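Local structure of endo alpha-1,4 polygalactosaminidase (Neosartorya fumigata, 6OJ1) at residues Y60-F65 with K69-G74; D132-A137 with A174-A179. The protein hydrolyses alpha-1,4-linked galactosamine polymers at internal bonds, as an endo-acting glycoside hydrolase, and disrupts microbial biofilms. One frame throughout, in Å; residues are numbered along the deposited sequence.

Contact 1. Residues Y60-F65 with K69-G74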
# COMPACT_ATOMS: atom_id res chain seq x y z
N TYR A 60 -10.81 2.35 -4.45
CA TYR A 60 -10.71 2.66 -3.03
C TYR A 60 -9.73 1.69 -2.39
O TYR A 60 -9.89 0.48 -2.54
CB TYR A 60 -12.07 2.54 -2.33
CG TYR A 60 -12.96 3.78 -2.40
CD1 TYR A 60 -13.36 4.30 -3.61
CD2 TYR A 60 -13.41 4.39 -1.23
CE1 TYR A 60 -14.18 5.42 -3.67
CE2 TYR A 60 -14.22 5.51 -1.28
CZ TYR A 60 -14.60 6.01 -2.50
OH TYR A 60 -15.43 7.12 -2.57
N ASP A 61 -8.74 2.22 -1.67
CA ASP A 61 -7.77 1.43 -0.91
C ASP A 61 -8.17 1.57 0.57
O ASP A 61 -8.14 2.68 1.12
CB ASP A 61 -6.35 1.94 -1.18
CG ASP A 61 -5.26 1.13 -0.51
OD1 ASP A 61 -5.55 0.21 0.29
OD2 ASP A 61 -4.08 1.42 -0.80
N ILE A 62 -8.58 0.46 1.19
CA ILE A 62 -9.12 0.49 2.55
C ILE A 62 -8.52 -0.66 3.35
O ILE A 62 -8.00 -1.64 2.80
CB ILE A 62 -10.65 0.42 2.57
CG1 ILE A 62 -11.12 -0.90 1.93
CG2 ILE A 62 -11.27 1.62 1.81
CD1 ILE A 62 -12.66 -1.07 1.90
N ASP A 63 -8.63 -0.55 4.67
CA ASP A 63 -8.01 -1.53 5.56
C ASP A 63 -8.67 -2.91 5.44
O ASP A 63 -9.90 -3.03 5.47
CB ASP A 63 -8.07 -1.04 7.00
CG ASP A 63 -7.31 -1.95 7.95
OD1 ASP A 63 -6.07 -1.77 8.08
OD2 ASP A 63 -7.95 -2.87 8.51
N LEU A 64 -7.83 -3.95 5.32
CA LEU A 64 -8.31 -5.32 5.17
C LEU A 64 -9.14 -5.78 6.37
O LEU A 64 -10.15 -6.47 6.20
CB LEU A 64 -7.11 -6.25 4.99
CG LEU A 64 -7.41 -7.75 5.06
CD1 LEU A 64 -8.35 -8.17 3.95
CD2 LEU A 64 -6.09 -8.52 5.00
N PHE A 65 -8.70 -5.46 7.58
CA PHE A 65 -9.30 -6.08 8.76
C PHE A 65 -10.59 -5.40 9.17
O PHE A 65 -11.56 -6.08 9.50
CB PHE A 65 -8.33 -6.05 9.93
CG PHE A 65 -7.25 -7.09 9.88
CD1 PHE A 65 -7.49 -8.39 10.33
CD2 PHE A 65 -5.98 -6.77 9.43
CE1 PHE A 65 -6.49 -9.35 10.30
CE2 PHE A 65 -4.96 -7.73 9.40
CZ PHE A 65 -5.23 -9.03 9.83
N LYS A 69 -17.23 -7.51 4.40
CA LYS A 69 -17.56 -7.95 3.05
C LYS A 69 -18.61 -7.05 2.41
O LYS A 69 -18.54 -6.76 1.21
CB LYS A 69 -18.07 -9.39 3.11
CG LYS A 69 -17.60 -10.30 2.00
CD LYS A 69 -18.37 -11.62 2.04
CE LYS A 69 -18.50 -12.14 3.47
NZ LYS A 69 -17.19 -12.50 4.07
N SER A 70 -19.57 -6.59 3.21
CA SER A 70 -20.67 -5.80 2.67
C SER A 70 -20.20 -4.44 2.16
O SER A 70 -20.74 -3.91 1.18
CB SER A 70 -21.75 -5.64 3.74
OG SER A 70 -22.68 -4.64 3.36
N THR A 71 -19.22 -3.84 2.85
CA THR A 71 -18.66 -2.58 2.38
C THR A 71 -17.92 -2.76 1.06
O THR A 71 -18.08 -1.95 0.14
CB THR A 71 -17.72 -2.01 3.45
OG1 THR A 71 -18.48 -1.65 4.61
CG2 THR A 71 -16.97 -0.79 2.92
N ILE A 72 -17.14 -3.83 0.96
CA ILE A 72 -16.37 -4.09 -0.26
C ILE A 72 -17.31 -4.38 -1.43
O ILE A 72 -17.18 -3.81 -2.51
CB ILE A 72 -15.38 -5.24 -0.00
CG1 ILE A 72 -14.36 -4.80 1.05
CG2 ILE A 72 -14.68 -5.67 -1.31
CD1 ILE A 72 -13.49 -5.94 1.57
N ALA A 73 -18.30 -5.25 -1.21
CA ALA A 73 -19.27 -5.54 -2.26
C ALA A 73 -20.06 -4.29 -2.65
O ALA A 73 -20.39 -4.10 -3.83
CB ALA A 73 -20.20 -6.66 -1.82
N GLY A 74 -20.37 -3.44 -1.67
CA GLY A 74 -21.11 -2.22 -1.98
C GLY A 74 -20.35 -1.29 -2.90
O GLY A 74 -20.93 -0.67 -3.80
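Ile62, on strand 59-63, reaches the start of helix 69-77 through its terminal methyl, which meets Ile72 and Thr71. All contact across the gap is apolar. Ile62 CD1 lies 4.2 Å from Ile72 CG1, so the tip of one isoleucine rests against the flank of the other, and the two side chains run at a slant to each other. Two torsions account for the reach: Ile62 places CG1 between its backbone N and carbonyl carbon (chi1 61°), and chi2 then stretches the arm fully toward the helix. The same methyl approaches Thr71 CG2 at 4.4 Å, a looser touch. With 9.0 Å between the CA atoms of Ile62 and Ile72, only side chains bridge strand and helix; Val82 and Asn67 also touch Ile62.

Polar bonds gather where the strand ends and where the helix begins. Thr71 OG1 is hydrogen-bonded to Asp68 OD1, while the methyl of Thr71 serves the apolar contact. Asp63 builds an Asx turn: its OD2 accepts from Phe65 N at 2.9 Å. That bond is bent, 130° at the hydrogen, and the N-H comes from above the carboxylate plane. OD2 also accepts from Ile66 N, and OD1 forms a salt bridge with Arg95, farther along the chain.

Strand, turn and helix open the beta-alpha-beta unit that continues into strand 81-87 of the (beta/alpha)-barrel. With no hydrogen bond between the two segments, the chemistry implies aliphatic packing between strand and helix, methyl against methylene, with directional bonds at the ends of their connection.

Contact 2. Residues D132-A137 with A174-A179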
# COMPACT_ATOMS: atom_id res chain seq x y z
N ASP A 132 -2.48 -16.39 5.32
CA ASP A 132 -3.79 -16.33 5.98
C ASP A 132 -4.48 -14.99 5.73
O ASP A 132 -5.70 -14.93 5.53
CB ASP A 132 -3.64 -16.54 7.49
CG ASP A 132 -3.17 -17.94 7.88
OD1 ASP A 132 -3.10 -18.84 7.02
OD2 ASP A 132 -2.85 -18.12 9.08
N ARG A 133 -3.72 -13.89 5.75
CA ARG A 133 -4.30 -12.57 5.50
C ARG A 133 -4.74 -12.44 4.05
O ARG A 133 -5.79 -11.84 3.78
CB ARG A 133 -3.31 -11.47 5.88
CG ARG A 133 -3.13 -11.31 7.40
CD ARG A 133 -2.04 -10.30 7.77
NE ARG A 133 -1.94 -10.12 9.22
CZ ARG A 133 -1.22 -9.17 9.81
NH1 ARG A 133 -0.48 -8.33 9.09
NH2 ARG A 133 -1.22 -9.08 11.14
N LEU A 134 -3.97 -13.01 3.11
CA LEU A 134 -4.40 -13.01 1.71
C LEU A 134 -5.66 -13.85 1.51
O LEU A 134 -6.52 -13.49 0.69
CB LEU A 134 -3.28 -13.53 0.80
CG LEU A 134 -2.06 -12.59 0.72
CD1 LEU A 134 -0.92 -13.28 -0.07
CD2 LEU A 134 -2.40 -11.24 0.09
N ASP A 135 -5.78 -14.97 2.22
CA ASP A 135 -7.03 -15.73 2.23
C ASP A 135 -8.19 -14.85 2.65
O ASP A 135 -9.25 -14.85 2.01
CB ASP A 135 -6.94 -16.93 3.18
CG ASP A 135 -6.11 -18.08 2.65
OD1 ASP A 135 -5.62 -18.04 1.50
OD2 ASP A 135 -5.94 -19.05 3.43
N MET A 136 -8.00 -14.09 3.73
CA MET A 136 -9.06 -13.19 4.18
C MET A 136 -9.42 -12.15 3.12
O MET A 136 -10.60 -11.89 2.86
CB MET A 136 -8.67 -12.50 5.49
CG MET A 136 -9.70 -11.39 5.84
SD MET A 136 -9.25 -10.48 7.34
CE MET A 136 -9.68 -11.71 8.54
N ALA A 137 -8.40 -11.54 2.50
CA ALA A 137 -8.66 -10.57 1.44
C ALA A 137 -9.46 -11.19 0.31
O ALA A 137 -10.45 -10.60 -0.15
CB ALA A 137 -7.35 -9.99 0.91
N ALA A 174 3.21 -11.63 -4.24
CA ALA A 174 2.56 -11.42 -5.54
C ALA A 174 2.04 -12.73 -6.12
O ALA A 174 0.91 -12.80 -6.61
CB ALA A 174 3.53 -10.76 -6.53
N ASN A 175 2.86 -13.78 -6.08
CA ASN A 175 2.41 -15.06 -6.59
C ASN A 175 1.23 -15.59 -5.78
O ASN A 175 0.30 -16.17 -6.34
CB ASN A 175 3.57 -16.06 -6.60
CG ASN A 175 4.67 -15.64 -7.56
OD1 ASN A 175 4.42 -14.92 -8.53
ND2 ASN A 175 5.89 -16.08 -7.29
N ALA A 176 1.26 -15.38 -4.46
CA ALA A 176 0.15 -15.84 -3.62
C ALA A 176 -1.12 -15.04 -3.88
O ALA A 176 -2.23 -15.61 -3.90
CB ALA A 176 0.53 -15.71 -2.14
N ALA A 177 -0.99 -13.72 -4.03
CA ALA A 177 -2.16 -12.90 -4.37
C ALA A 177 -2.71 -13.30 -5.73
O ALA A 177 -3.93 -13.47 -5.89
CB ALA A 177 -1.78 -11.42 -4.36
N HIS A 178 -1.84 -13.47 -6.72
CA HIS A 178 -2.34 -13.82 -8.05
C HIS A 178 -3.02 -15.18 -8.03
O HIS A 178 -3.99 -15.40 -8.75
CB HIS A 178 -1.21 -13.80 -9.08
CG HIS A 178 -0.61 -12.44 -9.29
ND1 HIS A 178 0.65 -12.25 -9.82
CD2 HIS A 178 -1.11 -11.20 -9.05
CE1 HIS A 178 0.91 -10.95 -9.88
NE2 HIS A 178 -0.14 -10.29 -9.43
N ALA A 179 -2.54 -16.09 -7.17
CA ALA A 179 -3.14 -17.42 -7.07
C ALA A 179 -4.54 -17.34 -6.49
O ALA A 179 -5.36 -18.24 -6.73
CB ALA A 179 -2.29 -18.34 -6.20
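Leu134 projects from helix 124-140 and turns its two methyls toward Ala176 and Ala177 of helix 163-179. CD1 takes the closer position, 3.5 Å from Ala176 CB, and the same methyl also leans on the backbone, 4.0 Å from Ala177 N. The second branch is more distant: CD2 stands 4.5 Å from Ala177 CB. Having CG beside the backbone N (chi1 -68°) and chi2 near 173° puts CD1 against Ala176 and the backbone of Ala177, with CD2 only loosely beside the second alanine. Their small side chains allow the helices to come near, with 6.5 Å between the CA atoms of Leu134 and Ala177.

The two helices are successive outer helices of the (beta/alpha)-barrel, leading into the adjacent parallel strands 144-148 and 183-187. Leu134 lies between the helices and also touches Val145 and Phe86 of the barrel strands.

Beside this apolar pairing, Arg180 adds a polar link: its NE salt bridge to Asp135 OD1 crosses to helix 124-140, while its NH2 bond to Ala176 O anchors the guanidinium on its own side of the contact.

How the contacts relate
Contact 1 closes before contact 2 opens along the chain, and their centres lie 16 Å apart within the same GH114 barrel. Contact 1 joins a strand to the helix that follows it; contact 2 joins two neighbouring helices outside the parallel sheet. Helix 124-140 connects them: Leu64 CD1 packs 3.5 Å from Ala137 CA, and Phe65 CZ lies 3.5 Å from Arg133 NE. Leu64 and Phe65 thus meet Arg133, Met136 and Ala137 on one flank of 132-137, while Leu134 leaves from a different flank toward 174-179. Strand 81-87 is also common ground, touched by Ile62 through Val82 and by Leu134 through Phe86, so both contacts are tied to the same barrel strand.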